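Uncharacterized protein (Escherichia coli UMEA 3162-1, PDB 4X5M) mediates transmembrane sugar transport down a concentration gradient as a homodimer, probably by rocking-type movements that open a cargo-binding cavity to each side of the membrane in turn. Local coordinates at residues Arg28-Glu33 against Leu77-Ile82. Sequence-based numbering, arbitrary orientation.
With OLA (oleic acid), chain D.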
ATOM      1  N   ARG A  28      -7.440  16.935   4.281  1.00 36.64           N
ATOM      2  CA  ARG A  28      -8.283  18.101   4.046  1.00 39.21           C
ATOM      3  C   ARG A  28      -9.381  18.248   5.099  1.00 40.62           C
ATOM      4  O   ARG A  28      -9.615  19.344   5.611  1.00 38.95           O
ATOM      5  CB  ARG A  28      -8.905  18.027   2.648  1.00 33.83           C
ATOM      6  CG  ARG A  28      -9.745  19.237   2.272  1.00 46.86           C
ATOM      7  CD  ARG A  28     -10.354  19.078   0.887  1.00 54.68           C
ATOM      8  NE  ARG A  28     -11.158  17.863   0.786  1.00 62.56           N
ATOM      9  CZ  ARG A  28     -12.424  17.770   1.181  1.00 61.50           C
ATOM     10  NH1 ARG A  28     -13.036  18.822   1.705  1.00 65.46           N
ATOM     11  NH2 ARG A  28     -13.078  16.624   1.052  1.00 60.04           N
ATOM     12  N   THR A  29     -10.047  17.145   5.426  1.00 38.65           N
ATOM     13  CA  THR A  29     -11.187  17.185   6.339  1.00 39.34           C
ATOM     14  C   THR A  29     -10.797  16.969   7.798  1.00 37.77           C
ATOM     15  O   THR A  29     -11.598  17.226   8.700  1.00 40.20           O
ATOM     16  CB  THR A  29     -12.245  16.126   5.962  1.00 40.23           C
ATOM     17  OG1 THR A  29     -11.680  14.815   6.086  1.00 40.46           O
ATOM     18  CG2 THR A  29     -12.727  16.337   4.537  1.00 39.34           C
ATOM     19  N   ARG A  30      -9.574  16.490   8.021  1.00 35.02           N
ATOM     20  CA  ARG A  30      -9.076  16.181   9.363  1.00 32.39           C
ATOM     21  C   ARG A  30      -9.956  15.154  10.079  1.00 38.49           C
ATOM     22  O   ARG A  30      -9.981  15.093  11.307  1.00 38.91           O
ATOM     23  CB  ARG A  30      -8.961  17.454  10.208  1.00 39.76           C
ATOM     24  CG  ARG A  30      -7.910  18.440   9.720  1.00 38.26           C
ATOM     25  CD  ARG A  30      -7.832  19.651  10.635  1.00 51.38           C
ATOM     26  NE  ARG A  30      -6.691  20.504  10.316  1.00 60.42           N
ATOM     27  CZ  ARG A  30      -6.745  21.554   9.502  1.00 63.53           C
ATOM     28  NH1 ARG A  30      -7.889  21.888   8.921  1.00 71.83           N
ATOM     29  NH2 ARG A  30      -5.654  22.272   9.272  1.00 53.46           N
ATOM     30  N   ASN A  31     -10.676  14.352   9.300  1.00 36.35           N
ATOM     31  CA  ASN A  31     -11.503  13.286   9.850  1.00 38.54           C
ATOM     32  C   ASN A  31     -10.716  11.981   9.893  1.00 37.87           C
ATOM     33  O   ASN A  31     -10.449  11.374   8.857  1.00 37.76           O
ATOM     34  CB  ASN A  31     -12.782  13.116   9.023  1.00 37.85           C
ATOM     35  CG  ASN A  31     -13.829  12.264   9.722  1.00 47.14           C
ATOM     36  OD1 ASN A  31     -13.523  11.501  10.639  1.00 44.98           O
ATOM     37  ND2 ASN A  31     -15.077  12.390   9.285  1.00 57.61           N
ATOM     38  N   THR A  32     -10.346  11.557  11.099  1.00 33.94           N
ATOM     39  CA  THR A  32      -9.512  10.371  11.273  1.00 36.31           C
ATOM     40  C   THR A  32     -10.216   9.261  12.046  1.00 41.24           C
ATOM     41  O   THR A  32      -9.566   8.453  12.711  1.00 39.78           O
ATOM     42  CB  THR A  32      -8.197  10.714  12.004  1.00 36.51           C
ATOM     43  OG1 THR A  32      -8.494  11.327  13.265  1.00 37.07           O
ATOM     44  CG2 THR A  32      -7.352  11.662  11.168  1.00 34.53           C
ATOM     45  N   GLU A  33     -11.542   9.224  11.962  1.00 43.24           N
ATOM     46  CA  GLU A  33     -12.313   8.169  12.612  1.00 53.32           C
ATOM     47  C   GLU A  33     -12.037   6.812  11.970  1.00 44.32           C
ATOM     48  O   GLU A  33     -12.086   6.672  10.747  1.00 49.70           O
ATOM     49  CB  GLU A  33     -13.812   8.481  12.561  1.00 53.49           C
ATOM     50  CG  GLU A  33     -14.273   9.510  13.584  1.00 56.44           C
ATOM     51  N   LEU A  77      -1.169  10.286  10.097  1.00 24.73           N
ATOM     52  CA  LEU A  77      -0.897   9.849  11.463  1.00 23.36           C
ATOM     53  C   LEU A  77      -0.823  11.041  12.415  1.00 25.48           C
ATOM     54  O   LEU A  77      -1.320  10.975  13.540  1.00 24.19           O
ATOM     55  CB  LEU A  77       0.400   9.037  11.530  1.00 25.99           C
ATOM     56  CG  LEU A  77       0.800   8.533  12.922  1.00 24.75           C
ATOM     57  CD1 LEU A  77      -0.345   7.774  13.574  1.00 28.83           C
ATOM     58  CD2 LEU A  77       2.042   7.660  12.852  1.00 26.97           C
ATOM     59  N   VAL A  78      -0.205  12.128  11.956  1.00 27.19           N
ATOM     60  CA  VAL A  78      -0.101  13.352  12.750  1.00 27.56           C
ATOM     61  C   VAL A  78      -1.476  13.873  13.159  1.00 26.95           C
ATOM     62  O   VAL A  78      -1.726  14.133  14.336  1.00 28.49           O
ATOM     63  CB  VAL A  78       0.646  14.466  11.985  1.00 28.27           C
ATOM     64  CG1 VAL A  78       0.415  15.817  12.648  1.00 31.00           C
ATOM     65  CG2 VAL A  78       2.130  14.157  11.906  1.00 28.77           C
ATOM     66  N   ILE A  79      -2.362  14.017  12.180  1.00 27.57           N
ATOM     67  CA  ILE A  79      -3.727  14.467  12.433  1.00 25.61           C
ATOM     68  C   ILE A  79      -4.460  13.492  13.352  1.00 29.02           C
ATOM     69  O   ILE A  79      -5.215  13.905  14.236  1.00 32.86           O
ATOM     70  CB  ILE A  79      -4.517  14.632  11.116  1.00 30.72           C
ATOM     71  CG1 ILE A  79      -3.830  15.651  10.205  1.00 33.44           C
ATOM     72  CG2 ILE A  79      -5.951  15.057  11.397  1.00 32.06           C
ATOM     73  CD1 ILE A  79      -4.450  15.751   8.828  1.00 28.74           C
ATOM     74  N   THR A  80      -4.223  12.200  13.147  1.00 28.12           N
ATOM     75  CA  THR A  80      -4.844  11.163  13.967  1.00 31.01           C
ATOM     76  C   THR A  80      -4.441  11.300  15.432  1.00 35.35           C
ATOM     77  O   THR A  80      -5.281  11.213  16.328  1.00 36.15           O
ATOM     78  CB  THR A  80      -4.472   9.749  13.473  1.00 28.19           C
ATOM     79  OG1 THR A  80      -4.924   9.576  12.125  1.00 30.42           O
ATOM     80  CG2 THR A  80      -5.115   8.688  14.354  1.00 29.64           C
ATOM     81  N   LEU A  81      -3.152  11.521  15.665  1.00 31.37           N
ATOM     82  CA  LEU A  81      -2.629  11.671  17.019  1.00 36.29           C
ATOM     83  C   LEU A  81      -3.129  12.957  17.673  1.00 37.60           C
ATOM     84  O   LEU A  81      -3.354  12.998  18.883  1.00 37.49           O
ATOM     85  CB  LEU A  81      -1.099  11.642  17.003  1.00 28.56           C
ATOM     86  CG  LEU A  81      -0.473  10.287  16.666  1.00 31.26           C
ATOM     87  CD1 LEU A  81       1.031  10.411  16.478  1.00 35.29           C
ATOM     88  CD2 LEU A  81      -0.797   9.269  17.750  1.00 37.48           C
ATOM     89  N   ILE A  82      -3.302  14.003  16.871  1.00 28.48           N
ATOM     90  CA  ILE A  82      -3.842  15.264  17.367  1.00 34.91           C
ATOM     91  C   ILE A  82      -5.304  15.099  17.780  1.00 41.71           C
ATOM     92  O   ILE A  82      -5.700  15.515  18.869  1.00 41.20           O
ATOM     93  CB  ILE A  82      -3.729  16.387  16.315  1.00 34.10           C
ATOM     94  CG1 ILE A  82      -2.263  16.757  16.077  1.00 31.44           C
ATOM     95  CG2 ILE A  82      -4.505  17.615  16.759  1.00 32.26           C
ATOM     96  CD1 ILE A  82      -2.067  17.843  15.037  1.00 31.76           C
TER
HETATM   97  C1  OLA D 201      -1.358  18.632   8.894  1.00 58.73           C
HETATM   98  O1  OLA D 201      -2.141  19.038   9.793  1.00 52.61           O
HETATM   99  O2  OLA D 201      -1.006  17.423   8.861  1.00 65.11           O
HETATM  100  C2  OLA D 201      -0.838  19.595   7.851  1.00 56.58           C
HETATM  101  C3  OLA D 201       0.323  18.958   7.120  1.00 50.18           C
HETATM  102  C4  OLA D 201       1.619  19.326   7.808  1.00 55.98           C
HETATM  103  C5  OLA D 201       2.707  18.364   7.384  1.00 47.17           C
HETATM  104  C6  OLA D 201       3.534  17.984   8.592  1.00 49.69           C
HETATM  105  C7  OLA D 201       3.953  16.534   8.485  1.00 47.76           C
HETATM  106  C8  OLA D 201       4.790  16.154   9.688  1.00 47.37           C
HETATM  107  C9  OLA D 201       6.177  16.739   9.544  1.00 45.74           C
HETATM  108  C10 OLA D 201       7.238  16.109  10.088  1.00 54.55           C
HETATM  109  C11 OLA D 201       7.053  14.810  10.844  1.00 40.99           C
HETATM  110  C12 OLA D 201       8.409  14.218  11.164  1.00 41.07           C
HETATM  111  C13 OLA D 201       8.969  13.540   9.932  1.00 47.10           C
HETATM  112  C14 OLA D 201      10.463  13.359  10.078  1.00 45.18           C
HETATM  113  C15 OLA D 201      11.015  12.701   8.832  1.00 47.36           C
HETATM  114  C16 OLA D 201      12.505  12.477   8.978  1.00 48.88           C
HETATM  115  C17 OLA D 201      12.935  11.375   8.036  1.00 42.51           C
HETATM  116  C18 OLA D 201      14.444  11.327   7.960  1.00 42.50           C
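Ile79 and Thr32 meet methyl to methyl, with Thr32 CG2 3.7 Å from Ile79 CG2. The two side chains pass each other at a slant. With Ile79 CG1 beside the backbone N (chi1 -59°), CG2 falls anti to that N and turns to the loop that follows helix 20-29. There it also packs on Arg30, 3.9 Å from Arg30 CA and beside Arg30 CB.

The other branch of Ile79 runs to the oleic acid, whose carboxyl oxygen O2 is 3.6 Å from Ile79 CG1. This is a van der Waals contact. An alanine in place of Ile79 would lose both branches and would probably open a gap beside Thr32 and Arg30 and leave the oleic acid carboxyl group without the CG1 contact.

Helix 60-86 contains the third transmembrane segment of this SemiSWEET protomer. The loop after helix 20-29 leads on to helix 37-57, which carries the second, within the PQ loop repeat. The contact therefore packs the link between the first and second transmembrane segments against the third. The chain breaks from helix 20-29 at Arg30, whose positive phi (58°) ends the helical path. Asn31 OD1 then accepts from Glu33 N at 3.3 Å, forming an Asx turn around Thr32.

Thr32 CG2 also lies 3.3 Å from Thr80 OG1, a close methyl-to-hydroxyl approach. No hydrogen bond joins the two segments. Each threonine hydroxyl has its partner on helix 60-86 instead: Thr80 OG1 bonds to Val76 O, one turn back, and Thr32 OG1 to Asn83 OD1. The Asn83 bond ties the loop to the helix just beyond residues 77-82. Thr80 also packs on Val37 of helix 37-57, so it is shared between the loop and that helix.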